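Local coordinates for protein GCN5-related N-acetyltransferase:Aminotransferase, class-II (Rhodopseudomonas palustris, PDB 2FIW) that probably transfers the acetyl group of acetyl coenzyme A, which it binds, to an amine of an acceptor that is not identified, at residues 3-11 against 96-106. Numbering follows the deposited sequence. Where two conformers were deposited one is given.
Sequences MVMSTPALR and GRDVGTTLIDA. Residue 4 of segment 3-11 comes from a tag, linker or insertion. With ACO (acetyl coenzyme *a), chain C.
T102 points its hydroxyl at the ring of P8, OG1 lying 3.2 Å from CD of the proline, while the threonine methyl CG2 comes within 3.4 Å of CG2 of T7. With chi1 at -59°, OG1 of T102 stands beside its own backbone N and turns back along the helix to donate to D98 O, 2.8 Å away; the C=O...OG1 angle of 160° makes this a fairly straight approach. That carbonyl also accepts from T102 N, so two donors from one residue grip it. Farther along, L10 divides its branches: CD1 packs on CB of A106 at 3.4 Å and CD2 on CD2 of L103 at 3.8 Å. At the other end the bent selenomethionine M5 lays CE against CA of R97 and brings SE to 3.2 Å from N6A of the adenine. No direct hydrogen bond joins the segments; instead a water bridges the carbonyls of S6 and R97. Beneath this layer, V99 and L103 rest on strands 72-80 and 84-90. Backbone N atoms of G96, D98, G100 and T101 donate to the pyrophosphate, the N-H...O5A angle from G100 to this coenzyme oxygen being 162°. Such a loop and helix N-terminus wrapped round the pyrophosphate is the coenzyme A site characteristic of the GNAT fold, here flanked by the segment leading into edge strand 9-12.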
loop_
_atom_site.group_PDB
_atom_site.type_symbol
_atom_site.label_atom_id
_atom_site.label_comp_id
_atom_site.label_asym_id
_atom_site.label_seq_id
_atom_site.Cartn_x
_atom_site.Cartn_y
_atom_site.Cartn_z
HETATM N N MSE A 3 -20.777 4.692 11.832
HETATM C CA MSE A 3 -19.759 4.693 12.886
HETATM C C MSE A 3 -18.630 5.657 12.534
HETATM O O MSE A 3 -18.232 5.778 11.365
HETATM C CB MSE A 3 -19.172 3.301 13.121
HETATM C CG MSE A 3 -20.132 2.242 13.636
HETATM SE SE MSE A 3 -20.694 2.481 15.496
HETATM C CE MSE A 3 -22.264 3.392 15.135
ATOM N N VAL A 4 -18.121 6.340 13.552
ATOM C CA VAL A 4 -17.016 7.263 13.377
ATOM C C VAL A 4 -15.746 6.575 13.851
ATOM O O VAL A 4 -15.630 6.199 15.024
ATOM C CB VAL A 4 -17.246 8.586 14.130
ATOM C CG1 VAL A 4 -16.091 9.537 13.898
ATOM C CG2 VAL A 4 -18.549 9.233 13.682
HETATM N N MSE A 5 -14.805 6.393 12.920
HETATM C CA MSE A 5 -13.544 5.743 13.243
HETATM C C MSE A 5 -12.578 6.735 13.890
HETATM O O MSE A 5 -12.601 7.926 13.615
HETATM C CB MSE A 5 -12.884 5.136 11.991
HETATM C CG MSE A 5 -13.673 4.080 11.198
HETATM SE SE MSE A 5 -14.163 2.501 12.209
HETATM C CE MSE A 5 -12.603 2.126 13.252
ATOM N N SER A 6 -11.747 6.220 14.780
ATOM C CA SER A 6 -10.547 6.895 15.203
ATOM C C SER A 6 -9.506 6.885 14.063
ATOM O O SER A 6 -9.514 6.007 13.187
ATOM C CB SER A 6 -9.978 6.195 16.432
ATOM O OG SER A 6 -10.912 6.212 17.499
ATOM N N THR A 7 -8.625 7.871 14.067
ATOM C CA THR A 7 -7.527 7.925 13.120
ATOM C C THR A 7 -6.338 7.220 13.752
ATOM O O THR A 7 -6.023 7.459 14.911
ATOM C CB THR A 7 -7.162 9.387 12.821
ATOM O OG1 THR A 7 -8.363 10.133 12.570
ATOM C CG2 THR A 7 -6.299 9.487 11.603
ATOM N N PRO A 8 -5.677 6.326 13.013
ATOM C CA PRO A 8 -4.466 5.796 13.621
ATOM C C PRO A 8 -3.322 6.827 13.653
ATOM O O PRO A 8 -3.329 7.799 12.890
ATOM C CB PRO A 8 -4.105 4.609 12.715
ATOM C CG PRO A 8 -4.727 4.915 11.418
ATOM C CD PRO A 8 -5.948 5.737 11.692
ATOM N N ALA A 9 -2.377 6.609 14.563
ATOM C CA ALA A 9 -1.119 7.330 14.575
ATOM C C ALA A 9 -0.267 6.842 13.415
ATOM O O ALA A 9 -0.307 5.663 13.048
ATOM C CB ALA A 9 -0.407 7.097 15.873
ATOM N N LEU A 10 0.492 7.758 12.828
ATOM C CA LEU A 10 1.395 7.452 11.727
ATOM C C LEU A 10 2.795 7.913 12.114
ATOM O O LEU A 10 2.964 8.978 12.708
ATOM C CB LEU A 10 0.953 8.163 10.445
ATOM C CG LEU A 10 -0.482 8.025 9.920
ATOM C CD1 LEU A 10 -0.632 8.766 8.588
ATOM C CD2 LEU A 10 -0.891 6.578 9.742
ATOM N N ARG A 11 3.791 7.096 11.804
ATOM C CA ARG A 11 5.178 7.465 12.032
ATOM C C ARG A 11 6.044 6.932 10.902
ATOM O O ARG A 11 5.707 5.905 10.306
ATOM C CB ARG A 11 5.662 6.914 13.375
ATOM C CG ARG A 11 5.475 5.413 13.525
ATOM C CD ARG A 11 6.106 4.916 14.782
ATOM N NE ARG A 11 6.131 3.456 14.820
ATOM C CZ ARG A 11 7.047 2.685 14.236
ATOM N NH1 ARG A 11 8.041 3.213 13.518
ATOM N NH2 ARG A 11 6.940 1.368 14.357
ATOM N N GLY A 96 -10.945 -2.166 7.135
ATOM C CA GLY A 96 -12.239 -1.533 7.423
ATOM C C GLY A 96 -12.265 -0.586 8.630
ATOM O O GLY A 96 -13.315 -0.372 9.245
ATOM N N ARG A 97 -11.120 -0.001 8.969
ATOM C CA ARG A 97 -10.983 0.790 10.181
ATOM C C ARG A 97 -10.420 2.168 9.840
ATOM O O ARG A 97 -9.933 2.879 10.715
ATOM C CB ARG A 97 -10.071 0.049 11.170
ATOM C CG ARG A 97 -10.801 -1.009 11.965
ATOM C CD ARG A 97 -9.912 -2.143 12.436
ATOM N NE ARG A 97 -9.660 -2.102 13.865
ATOM C CZ ARG A 97 -9.532 -3.168 14.666
ATOM N NH1 ARG A 97 -9.654 -4.413 14.199
ATOM N NH2 ARG A 97 -9.284 -2.978 15.962
ATOM N N ASP A 98 -10.497 2.528 8.558
ATOM C CA ASP A 98 -9.884 3.743 7.999
ATOM C C ASP A 98 -8.354 3.885 8.164
ATOM O O ASP A 98 -7.819 4.991 8.121
ATOM C CB ASP A 98 -10.643 5.004 8.443
ATOM C CG ASP A 98 -11.987 5.165 7.730
ATOM O OD1 ASP A 98 -12.902 5.783 8.324
ATOM O OD2 ASP A 98 -12.141 4.662 6.587
ATOM N N VAL A 99 -7.656 2.765 8.345
ATOM C CA VAL A 99 -6.183 2.757 8.352
ATOM C C VAL A 99 -5.645 3.113 6.941
ATOM O O VAL A 99 -4.832 4.026 6.794
ATOM C CB VAL A 99 -5.581 1.390 8.816
ATOM C CG1 VAL A 99 -4.059 1.375 8.657
ATOM C CG2 VAL A 99 -5.947 1.078 10.263
ATOM N N GLY A 100 -6.126 2.419 5.910
ATOM C CA GLY A 100 -5.751 2.721 4.525
ATOM C C GLY A 100 -5.938 4.182 4.150
ATOM O O GLY A 100 -5.029 4.812 3.583
ATOM N N THR A 101 -7.121 4.717 4.460
ATOM C CA THR A 101 -7.462 6.125 4.192
ATOM C C THR A 101 -6.530 7.128 4.885
ATOM O O THR A 101 -6.053 8.069 4.269
ATOM C CB THR A 101 -8.948 6.416 4.578
ATOM O OG1 THR A 101 -9.805 5.614 3.762
ATOM C CG2 THR A 101 -9.315 7.884 4.409
ATOM N N THR A 102 -6.278 6.914 6.164
ATOM C CA THR A 102 -5.338 7.722 6.931
ATOM C C THR A 102 -3.950 7.705 6.280
ATOM O O THR A 102 -3.348 8.748 6.087
ATOM C CB THR A 102 -5.276 7.214 8.408
ATOM O OG1 THR A 102 -6.586 7.307 8.987
ATOM C CG2 THR A 102 -4.314 8.035 9.247
ATOM N N LEU A 103 -3.473 6.520 5.914
ATOM C CA LEU A 103 -2.172 6.373 5.287
ATOM C C LEU A 103 -2.086 7.126 3.972
ATOM O O LEU A 103 -1.121 7.862 3.742
ATOM C CB LEU A 103 -1.844 4.899 5.059
ATOM C CG LEU A 103 -1.306 4.090 6.231
ATOM C CD1 LEU A 103 -1.329 2.618 5.832
ATOM C CD2 LEU A 103 0.124 4.581 6.675
ATOM N N ILE A 104 -3.099 6.952 3.121
ATOM C CA ILE A 104 -3.106 7.573 1.795
ATOM C C ILE A 104 -3.264 9.094 1.849
ATOM O O ILE A 104 -2.596 9.790 1.106
ATOM C CB ILE A 104 -4.104 6.894 0.819
ATOM C CG1 ILE A 104 -3.708 5.444 0.585
ATOM C CG2 ILE A 104 -4.132 7.598 -0.532
ATOM C CD1 ILE A 104 -2.205 5.230 0.362
ATOM N N ASP A 105 -4.119 9.602 2.733
ATOM C CA ASP A 105 -4.184 11.040 2.999
ATOM C C ASP A 105 -2.798 11.622 3.345
ATOM O O ASP A 105 -2.424 12.694 2.862
ATOM C CB ASP A 105 -5.146 11.320 4.156
ATOM C CG ASP A 105 -6.625 11.078 3.798
ATOM O OD1 ASP A 105 -6.978 10.960 2.591
ATOM O OD2 ASP A 105 -7.438 11.000 4.750
ATOM N N ALA A 106 -2.042 10.917 4.187
ATOM C CA ALA A 106 -0.688 11.362 4.557
ATOM C C ALA A 106 0.248 11.422 3.360
ATOM O O ALA A 106 1.012 12.379 3.226
ATOM C CB ALA A 106 -0.107 10.506 5.661
HETATM N N1A ACO C . -17.916 0.663 8.581
HETATM C C2A ACO C . -18.053 0.337 7.279
HETATM N N3A ACO C . -17.074 0.585 6.388
HETATM C C4A ACO C . -15.892 1.173 6.752
HETATM C C5A ACO C . -15.675 1.535 8.072
HETATM C C6A ACO C . -16.778 1.252 9.040
HETATM N N6A ACO C . -16.655 1.575 10.352
HETATM N N7A ACO C . -14.444 2.089 8.147
HETATM C C8A ACO C . -13.909 2.065 6.902
HETATM N N9A ACO C . -14.797 1.516 6.061
HETATM C C1B ACO C . -14.665 1.264 4.600
HETATM C C2B ACO C . -14.378 2.491 3.755
HETATM O O2B ACO C . -15.582 3.197 3.449
HETATM C C3B ACO C . -13.758 1.866 2.516
HETATM O O3B ACO C . -14.735 1.643 1.498
HETATM P P3B ACO C . -14.345 1.562 -0.073
HETATM O O7A ACO C . -13.693 0.205 -0.311
HETATM O O8A ACO C . -13.382 2.708 -0.284
HETATM O O9A ACO C . -15.688 1.734 -0.749
HETATM C C4B ACO C . -13.168 0.528 2.980
HETATM O O4B ACO C . -13.635 0.309 4.313
HETATM C C5B ACO C . -11.639 0.524 2.988
HETATM O O5B ACO C . -11.195 1.725 3.637
HETATM P P1A ACO C . -10.061 1.742 4.776
HETATM O O1A ACO C . -10.590 1.078 6.031
HETATM O O2A ACO C . -9.570 3.172 4.805
HETATM O O3A ACO C . -8.927 0.825 4.080
HETATM P P2A ACO C . -8.276 -0.460 4.758
HETATM O O4A ACO C . -9.314 -1.548 4.782
HETATM O O5A ACO C . -7.626 -0.017 6.038
HETATM O O6A ACO C . -7.103 -0.868 3.718
HETATM C CBP ACO C . -6.272 -1.779 1.555
HETATM C CCP ACO C . -7.221 -0.816 2.288
HETATM C CDP ACO C . -6.622 -1.733 0.073
HETATM C CEP ACO C . -4.830 -1.348 1.771
HETATM C CAP ACO C . -6.403 -3.221 2.101
HETATM O OAP ACO C . -7.673 -3.805 1.765
HETATM C C9P ACO C . -5.277 -4.203 1.789
HETATM O O9P ACO C . -4.224 -4.291 2.594
HETATM N N8P ACO C . -5.364 -4.960 0.774
HETATM C C7P ACO C . -4.451 -6.008 0.298
HETATM C C6P ACO C . -3.125 -5.483 -0.255
HETATM C C5P ACO C . -3.407 -4.589 -1.424
HETATM O O5P ACO C . -4.231 -4.901 -2.274
HETATM N N4P ACO C . -2.726 -3.454 -1.462
HETATM C C3P ACO C . -2.855 -2.428 -2.478
HETATM C C2P ACO C . -1.941 -2.812 -3.630
HETATM S S1P ACO C . -1.760 -1.323 -4.538
HETATM C C ACO C . -0.235 -0.774 -4.148
HETATM O O ACO C . 0.305 -1.128 -3.106
HETATM C CH3 ACO C . 0.376 0.040 -4.994
HETATM O O HOH W 1 -14.801 6.808 10.095
HETATM O O HOH W 2 -8.633 3.498 12.787
#